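Local structure of alpha-fucosidase (Bifidobacterium bifidum, 2EAB) at residues Asn56-Gly61 and Asn75-Trp80; Gly134-Trp139 and Gln398-Val403; Arg71-Glu76 and Trp139-Leu144; Thr282-Lys287 and Asn390-Ser395. The protein probably hydrolyses 1,2-linked alpha-L-fucosides, this calcium-binding chain being the catalytic part of a longer protein. All coordinates share one frame; numbering follows the deposited sequence.

Contact 1: Asn56-Gly61 and Asn75-Trp80; sequences NGKIGG and NEETLW. With CA (calcium ion), chain C.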
loop_
_atom_site.group_PDB
_atom_site.type_symbol
_atom_site.label_atom_id
_atom_site.label_comp_id
_atom_site.label_asym_id
_atom_site.label_seq_id
_atom_site.Cartn_x
_atom_site.Cartn_y
_atom_site.Cartn_z
ATOM N N ASN A 56 0.264 -3.736 15.603
ATOM C CA ASN A 56 -0.873 -4.647 15.519
ATOM C C ASN A 56 -1.942 -4.153 14.543
ATOM O O ASN A 56 -3.101 -4.556 14.625
ATOM C CB ASN A 56 -1.475 -4.906 16.910
ATOM C CG ASN A 56 -2.170 -3.686 17.495
ATOM O OD1 ASN A 56 -2.204 -2.617 16.889
ATOM N ND2 ASN A 56 -2.740 -3.848 18.684
ATOM N N GLY A 57 -1.539 -3.280 13.623
ATOM C CA GLY A 57 -2.457 -2.646 12.677
ATOM C C GLY A 57 -3.082 -1.367 13.204
ATOM O O GLY A 57 -3.694 -0.612 12.435
ATOM N N LYS A 58 -2.939 -1.130 14.510
ATOM C CA LYS A 58 -3.595 -0.001 15.171
ATOM C C LYS A 58 -2.602 0.830 15.976
ATOM O O LYS A 58 -2.440 2.020 15.714
ATOM C CB LYS A 58 -4.766 -0.480 16.024
ATOM C CG LYS A 58 -5.850 -1.163 15.199
ATOM C CD LYS A 58 -7.013 -1.611 16.038
ATOM C CE LYS A 58 -6.758 -2.965 16.666
ATOM N NZ LYS A 58 -7.887 -3.319 17.557
ATOM N N ILE A 59 -1.935 0.210 16.945
ATOM C CA ILE A 59 -0.806 0.843 17.617
ATOM C C ILE A 59 0.502 0.302 17.060
ATOM O O ILE A 59 0.580 -0.848 16.612
ATOM C CB ILE A 59 -0.850 0.703 19.166
ATOM C CG1 ILE A 59 -0.971 -0.766 19.600
ATOM C CG2 ILE A 59 -1.967 1.573 19.745
ATOM C CD1 ILE A 59 -0.922 -0.972 21.108
ATOM N N GLY A 60 1.523 1.150 17.079
ATOM C CA GLY A 60 2.828 0.781 16.578
ATOM C C GLY A 60 3.938 1.358 17.422
ATOM O O GLY A 60 3.778 2.401 18.068
ATOM N N GLY A 61 5.070 0.666 17.408
ATOM C CA GLY A 61 6.290 1.164 18.011
ATOM C C GLY A 61 7.440 1.105 17.033
ATOM O O GLY A 61 7.429 0.310 16.090
ATOM N N ASN A 75 2.926 5.233 18.079
ATOM C CA ASN A 75 1.864 5.660 17.174
ATOM C C ASN A 75 0.553 4.952 17.461
ATOM O O ASN A 75 0.532 3.788 17.885
ATOM C CB ASN A 75 2.225 5.325 15.724
ATOM C CG ASN A 75 3.217 6.291 15.121
ATOM O OD1 ASN A 75 2.861 7.406 14.723
ATOM N ND2 ASN A 75 4.456 5.864 15.019
ATOM N N GLU A 76 -0.543 5.650 17.186
ATOM C CA GLU A 76 -1.847 5.013 17.015
ATOM C C GLU A 76 -2.461 5.552 15.718
ATOM O O GLU A 76 -2.440 6.765 15.462
ATOM C CB GLU A 76 -2.761 5.257 18.220
ATOM C CG GLU A 76 -3.878 4.216 18.389
ATOM C CD GLU A 76 -5.166 4.540 17.647
ATOM O OE1 GLU A 76 -6.071 3.665 17.634
ATOM O OE2 GLU A 76 -5.283 5.659 17.097
ATOM N N GLU A 77 -3.027 4.643 14.927
ATOM C CA GLU A 77 -3.425 4.911 13.538
ATOM C C GLU A 77 -4.445 6.035 13.354
ATOM O O GLU A 77 -4.531 6.604 12.267
ATOM C CB GLU A 77 -3.970 3.634 12.888
ATOM C CG GLU A 77 -5.205 3.101 13.608
ATOM C CD GLU A 77 -6.010 2.074 12.842
ATOM O OE1 GLU A 77 -6.898 1.476 13.490
ATOM O OE2 GLU A 77 -5.787 1.871 11.627
ATOM N N THR A 78 -5.233 6.325 14.386
ATOM C CA THR A 78 -6.303 7.314 14.247
ATOM C C THR A 78 -5.964 8.701 14.783
ATOM O O THR A 78 -6.840 9.569 14.813
ATOM C CB THR A 78 -7.643 6.843 14.879
ATOM O OG1 THR A 78 -7.526 6.792 16.309
ATOM C CG2 THR A 78 -8.058 5.474 14.350
ATOM N N LEU A 79 -4.713 8.925 15.189
ATOM C CA LEU A 79 -4.332 10.231 15.731
ATOM C C LEU A 79 -4.093 11.200 14.582
ATOM O O LEU A 79 -2.968 11.408 14.124
ATOM C CB LEU A 79 -3.126 10.137 16.671
ATOM C CG LEU A 79 -2.969 11.367 17.576
ATOM C CD1 LEU A 79 -4.045 11.401 18.664
ATOM C CD2 LEU A 79 -1.596 11.409 18.199
ATOM N N TRP A 80 -5.201 11.780 14.128
ATOM C CA TRP A 80 -5.272 12.608 12.938
ATOM C C TRP A 80 -5.883 13.962 13.283
ATOM O O TRP A 80 -6.975 14.024 13.847
ATOM C CB TRP A 80 -6.183 11.913 11.918
ATOM C CG TRP A 80 -5.491 11.100 10.870
ATOM C CD1 TRP A 80 -5.139 9.777 10.917
ATOM C CD2 TRP A 80 -5.108 11.572 9.583
ATOM N NE1 TRP A 80 -4.546 9.409 9.723
ATOM C CE2 TRP A 80 -4.517 10.497 8.890
ATOM C CE3 TRP A 80 -5.220 12.813 8.943
ATOM C CZ2 TRP A 80 -4.022 10.632 7.587
ATOM C CZ3 TRP A 80 -4.733 12.948 7.659
ATOM C CH2 TRP A 80 -4.138 11.864 6.995
HETATM CA CA CA C . -3.763 1.095 10.060
#
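Glu77 meets Lys58 twice, by backbone and by side chain. Glu77 N donates to Lys58 O at 2.8 Å, lying in the plane of that carbonyl, while the two side chains run side by side and Glu77 OE1, which accepts from Gln392 N, comes to 3.3 Å from Lys58 CG. The same carboxylate binds calcium through its other oxygen, OE2, 2.7 Å from the ion. With Glu77 CG between backbone N and carbonyl carbon (chi1 61°), an extended chain carries OE2 to the metal. Gly57 O also belongs to this site, with Leu393 O and Ser386 O. The scaffold is an antiparallel beta hairpin of strands 59-63 and 69-76: Gly60 and Asn75 form a hydrogen-bonded pair, Ile59 and Glu76 a non-hydrogen-bonded one, in which Glu76 CG rests 3.5 Å from Ile59 CG2. Beyond the pair, Glu76 OE2 accepts from Thr78 OG1 at 2.6 Å and, from above the carboxylate plane, from Thr78 N at 2.8 Å, bracing the type I turn Glu76-Leu79. Replacing Glu76 by an alanine would probably leave Thr78 N without its acceptor and open a gap beside Ile59. Just before strand 59-63, Asn56 OD1 makes an Asx turn through Lys58 N and an Asx motif through Ile59 N.

Contact 2: Gly134-Trp139 and Gln398-Val403; sequences GNYLNW and QGIWSV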
loop_
_atom_site.group_PDB
_atom_site.type_symbol
_atom_site.label_atom_id
_atom_site.label_comp_id
_atom_site.label_asym_id
_atom_site.label_seq_id
_atom_site.Cartn_x
_atom_site.Cartn_y
_atom_site.Cartn_z
ATOM N N GLY A 134 -5.579 18.749 7.846
ATOM C CA GLY A 134 -4.905 18.012 8.897
ATOM C C GLY A 134 -3.876 17.047 8.352
ATOM O O GLY A 134 -3.456 17.144 7.201
ATOM N N ASN A 135 -3.445 16.137 9.217
ATOM C CA ASN A 135 -2.415 15.159 8.903
ATOM C C ASN A 135 -2.333 14.117 10.006
ATOM O O ASN A 135 -2.978 14.254 11.048
ATOM C CB ASN A 135 -1.051 15.824 8.616
ATOM C CG ASN A 135 -0.440 16.555 9.822
ATOM O OD1 ASN A 135 -1.075 16.796 10.855
ATOM N ND2 ASN A 135 0.823 16.917 9.670
ATOM N N TYR A 136 -1.569 13.064 9.747
ATOM C CA TYR A 136 -1.282 12.031 10.726
ATOM C C TYR A 136 -0.193 12.512 11.673
ATOM O O TYR A 136 0.810 13.066 11.224
ATOM C CB TYR A 136 -0.780 10.798 9.993
ATOM C CG TYR A 136 -0.546 9.579 10.858
ATOM C CD1 TYR A 136 -1.562 9.058 11.648
ATOM C CD2 TYR A 136 0.680 8.918 10.845
ATOM C CE1 TYR A 136 -1.364 7.916 12.413
ATOM C CE2 TYR A 136 0.896 7.776 11.615
ATOM C CZ TYR A 136 -0.134 7.281 12.390
ATOM O OH TYR A 136 0.047 6.140 13.137
ATOM N N LEU A 137 -0.389 12.274 12.968
ATOM C CA LEU A 137 0.557 12.695 14.004
ATOM C C LEU A 137 1.316 11.536 14.617
ATOM O O LEU A 137 0.710 10.523 14.976
ATOM C CB LEU A 137 -0.187 13.353 15.169
ATOM C CG LEU A 137 -0.997 14.626 14.965
ATOM C CD1 LEU A 137 -1.682 15.038 16.249
ATOM C CD2 LEU A 137 -0.140 15.738 14.453
ATOM N N ASN A 138 2.625 11.705 14.807
ATOM C CA ASN A 138 3.319 10.901 15.803
ATOM C C ASN A 138 2.620 11.137 17.140
ATOM O O ASN A 138 2.385 12.285 17.521
ATOM C CB ASN A 138 4.790 11.287 15.916
ATOM C CG ASN A 138 5.434 10.735 17.174
ATOM O OD1 ASN A 138 5.615 9.520 17.320
ATOM N ND2 ASN A 138 5.754 11.617 18.106
ATOM N N TRP A 139 2.281 10.061 17.844
ATOM C CA TRP A 139 1.621 10.181 19.140
ATOM C C TRP A 139 2.614 10.726 20.167
ATOM O O TRP A 139 2.354 11.744 20.825
ATOM C CB TRP A 139 1.058 8.827 19.574
ATOM C CG TRP A 139 0.291 8.830 20.864
ATOM C CD1 TRP A 139 0.774 9.109 22.113
ATOM C CD2 TRP A 139 -1.087 8.497 21.032
ATOM N NE1 TRP A 139 -0.228 8.985 23.044
ATOM C CE2 TRP A 139 -1.381 8.614 22.409
ATOM C CE3 TRP A 139 -2.110 8.125 20.150
ATOM C CZ2 TRP A 139 -2.651 8.359 22.926
ATOM C CZ3 TRP A 139 -3.372 7.871 20.666
ATOM C CH2 TRP A 139 -3.632 7.992 22.043
ATOM N N GLN A 398 3.267 6.126 5.594
ATOM C CA GLN A 398 4.280 5.589 6.495
ATOM C C GLN A 398 3.801 4.337 7.228
ATOM O O GLN A 398 4.399 3.924 8.222
ATOM C CB GLN A 398 4.754 6.676 7.474
ATOM C CG GLN A 398 5.445 7.818 6.741
ATOM C CD GLN A 398 5.972 8.924 7.638
ATOM O OE1 GLN A 398 6.261 8.714 8.820
ATOM N NE2 GLN A 398 6.139 10.105 7.065
ATOM N N GLY A 399 2.748 3.714 6.698
ATOM C CA GLY A 399 2.141 2.551 7.332
ATOM C C GLY A 399 1.333 3.036 8.515
ATOM O O GLY A 399 0.197 3.492 8.356
ATOM N N ILE A 400 1.932 2.918 9.699
ATOM C CA ILE A 400 1.442 3.569 10.911
ATOM C C ILE A 400 2.568 4.256 11.697
ATOM O O ILE A 400 2.315 4.790 12.780
ATOM C CB ILE A 400 0.701 2.586 11.886
ATOM C CG1 ILE A 400 1.603 1.416 12.312
ATOM C CG2 ILE A 400 -0.632 2.135 11.309
ATOM C CD1 ILE A 400 1.035 0.591 13.450
ATOM N N TRP A 401 3.792 4.249 11.166
ATOM C CA TRP A 401 4.976 4.633 11.946
ATOM C C TRP A 401 5.476 6.022 11.582
ATOM O O TRP A 401 5.777 6.283 10.426
ATOM C CB TRP A 401 6.097 3.594 11.766
ATOM C CG TRP A 401 5.667 2.224 12.192
ATOM C CD1 TRP A 401 5.604 1.759 13.470
ATOM C CD2 TRP A 401 5.209 1.155 11.351
ATOM N NE1 TRP A 401 5.149 0.459 13.485
ATOM C CE2 TRP A 401 4.888 0.068 12.198
ATOM C CE3 TRP A 401 5.032 1.012 9.967
ATOM C CZ2 TRP A 401 4.419 -1.155 11.706
ATOM C CZ3 TRP A 401 4.561 -0.201 9.481
ATOM C CH2 TRP A 401 4.255 -1.267 10.350
ATOM N N SER A 402 5.582 6.905 12.572
ATOM C CA SER A 402 6.083 8.260 12.342
ATOM C C SER A 402 6.672 8.828 13.619
ATOM O O SER A 402 6.303 8.414 14.711
ATOM C CB SER A 402 4.972 9.176 11.849
ATOM O OG SER A 402 4.052 9.417 12.894
ATOM N N VAL A 403 7.572 9.791 13.450
ATOM C CA VAL A 403 8.176 10.509 14.569
ATOM C C VAL A 403 7.810 11.997 14.558
ATOM O O VAL A 403 7.891 12.666 15.586
ATOM C CB VAL A 403 9.723 10.332 14.587
ATOM C CG1 VAL A 403 10.392 11.140 13.486
ATOM C CG2 VAL A 403 10.301 10.687 15.954
#
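Two loops meet at the seam between the beta-rich N-terminal domain, which carries Tyr136 and Asn138, and the catalytic domain of family 95, an (alpha/alpha)6 barrel, which carries Ile400, Ser402 and Val403. Tyr136 OH donates to Ile400 O at 2.7 Å. The acceptor lies at the ring edge, in the ring plane, whereas the hydroxyl sits tilted 33° from the carbonyl plane, with a C=O...donor angle of 121°. With CG anti to the backbone N (chi1 -175°), the Tyr136 ring is directed toward the 398-403 loop, and its OH stands 3.8 Å from Ile400 CB. A weak bond also links that hydroxyl to Glu76 O. Further along, Asn138 CB packs against the backbone at Val403 C, 3.4 Å away, and Ser402 OG lies 3.3 Å from Asn138 CA; the serine hydroxyl is hydrogen-bonded to Asn75 OD1. Within its own loop Ile400 sets CG1 over the centre of one face of the Trp401 ring, 3.5 Å above its plane. Around the seam, Tyr136 meets the Trp80 ring and rests on Asn75 of strand 69-76, while Trp401 and Val403 pack on Trp47 of helix 42-50, and Trp401 also touches Leu382 of helix 365-386.

Contact 3: Arg71-Glu76 and Trp139-Leu144; sequences RVTFNE and WGDIYL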
loop_
_atom_site.group_PDB
_atom_site.type_symbol
_atom_site.label_atom_id
_atom_site.label_comp_id
_atom_site.label_asym_id
_atom_site.label_seq_id
_atom_site.Cartn_x
_atom_site.Cartn_y
_atom_site.Cartn_z
ATOM N N ARG A 71 14.156 4.077 24.197
ATOM C CA ARG A 71 13.097 4.824 23.542
ATOM C C ARG A 71 12.354 3.921 22.568
ATOM O O ARG A 71 12.973 3.215 21.764
ATOM C CB ARG A 71 13.698 6.017 22.798
ATOM C CG ARG A 71 12.686 6.933 22.135
ATOM C CD ARG A 71 13.391 8.068 21.432
ATOM N NE ARG A 71 12.447 8.898 20.688
ATOM C CZ ARG A 71 12.774 9.973 19.973
ATOM N NH1 ARG A 71 14.037 10.376 19.881
ATOM N NH2 ARG A 71 11.825 10.651 19.339
ATOM N N VAL A 72 11.028 3.945 22.666
ATOM C CA VAL A 72 10.152 3.345 21.665
ATOM C C VAL A 72 9.211 4.438 21.177
ATOM O O VAL A 72 8.331 4.887 21.909
ATOM C CB VAL A 72 9.346 2.154 22.230
ATOM C CG1 VAL A 72 8.455 1.544 21.149
ATOM C CG2 VAL A 72 10.278 1.104 22.824
ATOM N N THR A 73 9.422 4.884 19.947
ATOM C CA THR A 73 8.561 5.896 19.350
ATOM C C THR A 73 7.183 5.273 19.123
ATOM O O THR A 73 7.086 4.132 18.659
ATOM C CB THR A 73 9.210 6.452 18.074
ATOM O OG1 THR A 73 10.450 7.086 18.425
ATOM C CG2 THR A 73 8.308 7.459 17.377
ATOM N N PHE A 74 6.132 6.006 19.474
ATOM C CA PHE A 74 4.795 5.432 19.597
ATOM C C PHE A 74 3.782 6.076 18.661
ATOM O O PHE A 74 3.773 7.303 18.494
ATOM C CB PHE A 74 4.316 5.544 21.051
ATOM C CG PHE A 74 3.034 4.812 21.324
ATOM C CD1 PHE A 74 3.042 3.451 21.611
ATOM C CD2 PHE A 74 1.815 5.478 21.272
ATOM C CE1 PHE A 74 1.854 2.769 21.855
ATOM C CE2 PHE A 74 0.623 4.800 21.510
ATOM C CZ PHE A 74 0.646 3.439 21.801
ATOM N N ASN A 75 2.926 5.233 18.079
ATOM C CA ASN A 75 1.864 5.660 17.174
ATOM C C ASN A 75 0.553 4.952 17.461
ATOM O O ASN A 75 0.532 3.788 17.885
ATOM C CB ASN A 75 2.225 5.325 15.724
ATOM C CG ASN A 75 3.217 6.291 15.121
ATOM O OD1 ASN A 75 2.861 7.406 14.723
ATOM N ND2 ASN A 75 4.456 5.864 15.019
ATOM N N GLU A 76 -0.543 5.650 17.186
ATOM C CA GLU A 76 -1.847 5.013 17.015
ATOM C C GLU A 76 -2.461 5.552 15.718
ATOM O O GLU A 76 -2.440 6.765 15.462
ATOM C CB GLU A 76 -2.761 5.257 18.220
ATOM C CG GLU A 76 -3.878 4.216 18.389
ATOM C CD GLU A 76 -5.166 4.540 17.647
ATOM O OE1 GLU A 76 -6.071 3.665 17.634
ATOM O OE2 GLU A 76 -5.283 5.659 17.097
ATOM N N TRP A 139 2.281 10.061 17.844
ATOM C CA TRP A 139 1.621 10.181 19.140
ATOM C C TRP A 139 2.614 10.726 20.167
ATOM O O TRP A 139 2.354 11.744 20.825
ATOM C CB TRP A 139 1.058 8.827 19.574
ATOM C CG TRP A 139 0.291 8.830 20.864
ATOM C CD1 TRP A 139 0.774 9.109 22.113
ATOM C CD2 TRP A 139 -1.087 8.497 21.032
ATOM N NE1 TRP A 139 -0.228 8.985 23.044
ATOM C CE2 TRP A 139 -1.381 8.614 22.409
ATOM C CE3 TRP A 139 -2.110 8.125 20.150
ATOM C CZ2 TRP A 139 -2.651 8.359 22.926
ATOM C CZ3 TRP A 139 -3.372 7.871 20.666
ATOM C CH2 TRP A 139 -3.632 7.992 22.043
ATOM N N GLY A 140 3.756 10.056 20.283
ATOM C CA GLY A 140 4.811 10.459 21.201
ATOM C C GLY A 140 5.848 9.366 21.295
ATOM O O GLY A 140 6.187 8.730 20.287
ATOM N N ASP A 141 6.348 9.151 22.507
ATOM C CA ASP A 141 7.360 8.132 22.768
ATOM C C ASP A 141 7.135 7.478 24.119
ATOM O O ASP A 141 6.566 8.086 25.021
ATOM C CB ASP A 141 8.767 8.738 22.768
ATOM C CG ASP A 141 9.110 9.438 21.471
ATOM O OD1 ASP A 141 9.704 8.788 20.587
ATOM O OD2 ASP A 141 8.793 10.641 21.347
ATOM N N ILE A 142 7.584 6.231 24.234
ATOM C CA ILE A 142 7.765 5.565 25.517
ATOM C C ILE A 142 9.255 5.623 25.838
ATOM O O ILE A 142 10.083 5.185 25.036
ATOM C CB ILE A 142 7.306 4.086 25.468
ATOM C CG1 ILE A 142 5.838 3.995 25.032
ATOM C CG2 ILE A 142 7.524 3.400 26.828
ATOM C CD1 ILE A 142 5.397 2.605 24.606
ATOM N N TYR A 143 9.593 6.192 26.995
ATOM C CA TYR A 143 10.978 6.197 27.475
ATOM C C TYR A 143 11.148 5.275 28.669
ATOM O O TYR A 143 10.352 5.307 29.606
ATOM C CB TYR A 143 11.439 7.608 27.842
ATOM C CG TYR A 143 11.796 8.473 26.656
ATOM C CD1 TYR A 143 13.021 8.332 26.007
ATOM C CD2 TYR A 143 10.912 9.442 26.184
ATOM C CE1 TYR A 143 13.357 9.134 24.923
ATOM C CE2 TYR A 143 11.240 10.248 25.094
ATOM C CZ TYR A 143 12.462 10.085 24.470
ATOM O OH TYR A 143 12.803 10.874 23.398
ATOM N N LEU A 144 12.187 4.446 28.607
ATOM C CA LEU A 144 12.554 3.556 29.701
ATOM C C LEU A 144 13.972 3.917 30.119
ATOM O O LEU A 144 14.940 3.506 29.483
ATOM C CB LEU A 144 12.457 2.085 29.269
ATOM C CG LEU A 144 11.125 1.610 28.672
ATOM C CD1 LEU A 144 11.257 0.222 28.062
ATOM C CD2 LEU A 144 10.019 1.626 29.705
#
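A single carboxylate oxygen, Asp141 OD1, takes three hydrogen bonds across the strands. Arg71 grips it side-on, NE at 2.7 Å and NH2 at 3.1 Å, making a salt bridge in which the oxygen lies in the guanidinium plane; NE itself stands 65° out of the carboxylate plane. Thr73 OG1 adds the third bond, 2.9 Å to the same oxygen and nearly along its C-O direction. Arg71 is stretched out, CG opposite the backbone N (chi1 -176°), and runs beside Tyr143, whose OH lies over one guanidinium face, 3.3 Å above it. A leucine in place of Arg71 would probably leave Asp141 without its countercharge and Asp43, the partner of NH1, without a salt bridge. Strands 69-76 and 140-145 are antiparallel neighbours in a sheet of the N-terminal domain; Val72 and Ile142 form a hydrogen-bonded pair. At Trp139 and Gly140 the ladder carries a classic beta bulge, both residues facing Phe74. Here the edge of the Phe74 ring points at the face of the Trp139 five-membered ring, T-shaped: centroids are 5.2 Å apart and planes at 87°. Phe74 CD1 meets Ile142 CD1 at 3.9 Å, on the face buried against Met191 and Ala280.

Contact 4: Thr282-Lys287 and Asn390-Ser395; sequences TDYKQK and NSQLPS. With CA (calcium ion), chain C.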
loop_
_atom_site.group_PDB
_atom_site.type_symbol
_atom_site.label_atom_id
_atom_site.label_comp_id
_atom_site.label_asym_id
_atom_site.label_seq_id
_atom_site.Cartn_x
_atom_site.Cartn_y
_atom_site.Cartn_z
ATOM N N THR A 282 -8.259 6.684 20.558
ATOM C CA THR A 282 -8.938 7.956 20.411
ATOM C C THR A 282 -10.431 7.680 20.272
ATOM O O THR A 282 -10.851 6.516 20.188
ATOM C CB THR A 282 -8.482 8.732 19.154
ATOM O OG1 THR A 282 -9.060 8.134 17.988
ATOM C CG2 THR A 282 -6.963 8.766 19.024
ATOM N N ASP A 283 -11.218 8.751 20.224
ATOM C CA ASP A 283 -12.637 8.651 19.896
ATOM C C ASP A 283 -12.923 8.835 18.398
ATOM O O ASP A 283 -14.050 9.143 18.018
ATOM C CB ASP A 283 -13.476 9.620 20.753
ATOM C CG ASP A 283 -13.226 11.083 20.423
ATOM O OD1 ASP A 283 -12.131 11.420 19.931
ATOM O OD2 ASP A 283 -14.135 11.904 20.682
ATOM N N TYR A 284 -11.907 8.649 17.551
ATOM C CA TYR A 284 -12.119 8.641 16.102
ATOM C C TYR A 284 -13.129 7.565 15.712
ATOM O O TYR A 284 -13.150 6.489 16.305
ATOM C CB TYR A 284 -10.805 8.373 15.354
ATOM C CG TYR A 284 -11.011 8.213 13.865
ATOM C CD1 TYR A 284 -11.099 9.331 13.042
ATOM C CD2 TYR A 284 -11.155 6.949 13.283
ATOM C CE1 TYR A 284 -11.326 9.208 11.677
ATOM C CE2 TYR A 284 -11.378 6.810 11.916
ATOM C CZ TYR A 284 -11.458 7.939 11.120
ATOM O OH TYR A 284 -11.683 7.792 9.764
ATOM N N LYS A 285 -13.952 7.848 14.709
ATOM C CA LYS A 285 -14.696 6.789 14.030
ATOM C C LYS A 285 -14.809 7.165 12.568
ATOM O O LYS A 285 -15.010 8.332 12.244
ATOM C CB LYS A 285 -16.082 6.596 14.649
ATOM C CG LYS A 285 -16.810 5.334 14.194
ATOM C CD LYS A 285 -18.120 5.152 14.954
ATOM C CE LYS A 285 -18.954 3.987 14.426
ATOM N NZ LYS A 285 -18.248 2.682 14.520
ATOM N N GLN A 286 -14.690 6.180 11.684
ATOM C CA GLN A 286 -14.884 6.432 10.263
ATOM C C GLN A 286 -16.387 6.419 9.998
ATOM O O GLN A 286 -16.964 5.397 9.595
ATOM C CB GLN A 286 -14.138 5.420 9.391
ATOM C CG GLN A 286 -14.120 5.849 7.925
ATOM C CD GLN A 286 -13.270 4.968 7.039
ATOM O OE1 GLN A 286 -12.856 3.870 7.420
ATOM N NE2 GLN A 286 -13.005 5.447 5.840
ATOM N N LYS A 287 -17.005 7.567 10.267
ATOM C CA LYS A 287 -18.452 7.725 10.245
ATOM C C LYS A 287 -18.757 9.156 9.829
ATOM O O LYS A 287 -18.554 10.087 10.599
ATOM C CB LYS A 287 -19.042 7.434 11.636
ATOM C CG LYS A 287 -20.566 7.513 11.689
ATOM C CD LYS A 287 -21.140 7.059 13.028
ATOM C CE LYS A 287 -21.674 8.220 13.847
ATOM N NZ LYS A 287 -22.669 7.762 14.863
ATOM N N ASN A 390 -9.009 -5.725 11.393
ATOM C CA ASN A 390 -9.733 -4.843 12.293
ATOM C C ASN A 390 -9.106 -3.458 12.479
ATOM O O ASN A 390 -9.499 -2.718 13.378
ATOM C CB ASN A 390 -9.978 -5.527 13.642
ATOM C CG ASN A 390 -8.699 -5.763 14.427
ATOM O OD1 ASN A 390 -7.594 -5.463 13.969
ATOM N ND2 ASN A 390 -8.849 -6.310 15.625
ATOM N N SER A 391 -8.151 -3.096 11.624
ATOM C CA SER A 391 -7.659 -1.719 11.587
ATOM C C SER A 391 -8.792 -0.787 11.213
ATOM O O SER A 391 -9.644 -1.125 10.380
ATOM C CB SER A 391 -6.549 -1.555 10.550
ATOM O OG SER A 391 -5.364 -2.215 10.944
ATOM N N GLN A 392 -8.798 0.393 11.816
ATOM C CA GLN A 392 -9.785 1.390 11.436
ATOM C C GLN A 392 -9.437 2.098 10.134
ATOM O O GLN A 392 -10.330 2.581 9.446
ATOM C CB GLN A 392 -9.989 2.404 12.557
ATOM C CG GLN A 392 -10.541 1.784 13.825
ATOM C CD GLN A 392 -11.115 2.815 14.756
ATOM O OE1 GLN A 392 -12.193 3.346 14.513
ATOM N NE2 GLN A 392 -10.393 3.110 15.829
ATOM N N LEU A 393 -8.147 2.155 9.805
ATOM C CA LEU A 393 -7.665 2.845 8.615
ATOM C C LEU A 393 -6.648 1.977 7.884
ATOM O O LEU A 393 -5.959 1.173 8.510
ATOM C CB LEU A 393 -7.041 4.195 8.995
ATOM C CG LEU A 393 -8.045 5.244 9.494
ATOM C CD1 LEU A 393 -7.342 6.417 10.154
ATOM C CD2 LEU A 393 -8.972 5.720 8.384
ATOM N N PRO A 394 -6.542 2.146 6.554
ATOM C CA PRO A 394 -5.524 1.403 5.826
ATOM C C PRO A 394 -4.155 1.975 6.164
ATOM O O PRO A 394 -4.053 3.011 6.851
ATOM C CB PRO A 394 -5.883 1.664 4.359
ATOM C CG PRO A 394 -6.634 2.935 4.362
ATOM C CD PRO A 394 -7.324 3.038 5.679
ATOM N N SER A 395 -3.107 1.316 5.688
ATOM C CA SER A 395 -1.770 1.872 5.802
ATOM C C SER A 395 -1.706 3.235 5.107
ATOM O O SER A 395 -2.266 3.418 4.025
ATOM C CB SER A 395 -0.759 0.913 5.185
ATOM O OG SER A 395 -1.189 0.519 3.898
HETATM CA CA CA C . -3.763 1.095 10.060
HETATM O O HOH W 1 -11.136 5.297 17.623
HETATM O O HOH W 2 -14.079 3.908 16.351
HETATM O O HOH W 3 -13.866 3.508 12.389
#
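Tyr284 and Leu393 make the closely packed half of this contact, while Gln392 meets the other loop largely through water. Leu393 CD2 comes to 3.7 Å from Tyr284 OH, approaching the ring obliquely. The phenol is carried over by CG lying opposite the backbone N (chi1 174°), and its hydroxyl is bonded to Ala489 O. The carbonyl O of Leu393 binds the calcium ion at 2.7 Å. On the looser side Gln392 slides past Tyr284 in the opposite direction, its OE1 at the ring edge 3.9 Å from Tyr284 CD2, the amide and ring planes 59° apart. Water 1 accepts from Gln392 NE2 at 2.9 Å and also bonds Thr282 O and Tyr284 O; water 2 joins Gln392 OE1 to Tyr284 O. Water 3 accepts from Gln286 N at 2.9 Å and donates to Gln392 OE1 at 2.7 Å, so both ends of the Gln392 amide are held by solvent. The first loop follows strand 273-282, its start shaped by an ST turn from Tyr284 N to Thr282 OG1. The second follows helix 365-386 and packs, through Leu393, on Phe419 of strand 419-420, while Gln286 rests on Glu446 and Tyr447 of helix 442-450.

In the fold
The calcium ion joins contacts 1 and 4, whose centres are about 9 Å apart: Glu77 of the first and Leu393 of the second are both ligands, bringing the N-terminal and catalytic domains together on one ion. Two further bonds tie them, Thr78 OG1 to Thr282 OG1 at 2.6 Å and Ser391 OG to Gly57 O at 2.8 Å. Contact 2 crosses the same domain seam, its centre about 8 Å from that of contact 1, linked by Asn75 OD1 and Ser402 OG at 3.0 Å, and its Ile400 side chain comes within about 4 Å of the calcium. Contact 3 shares strand 69-76 with contact 1 and continues that sheet away from the metal, its centre about 20 Å from contact 4's.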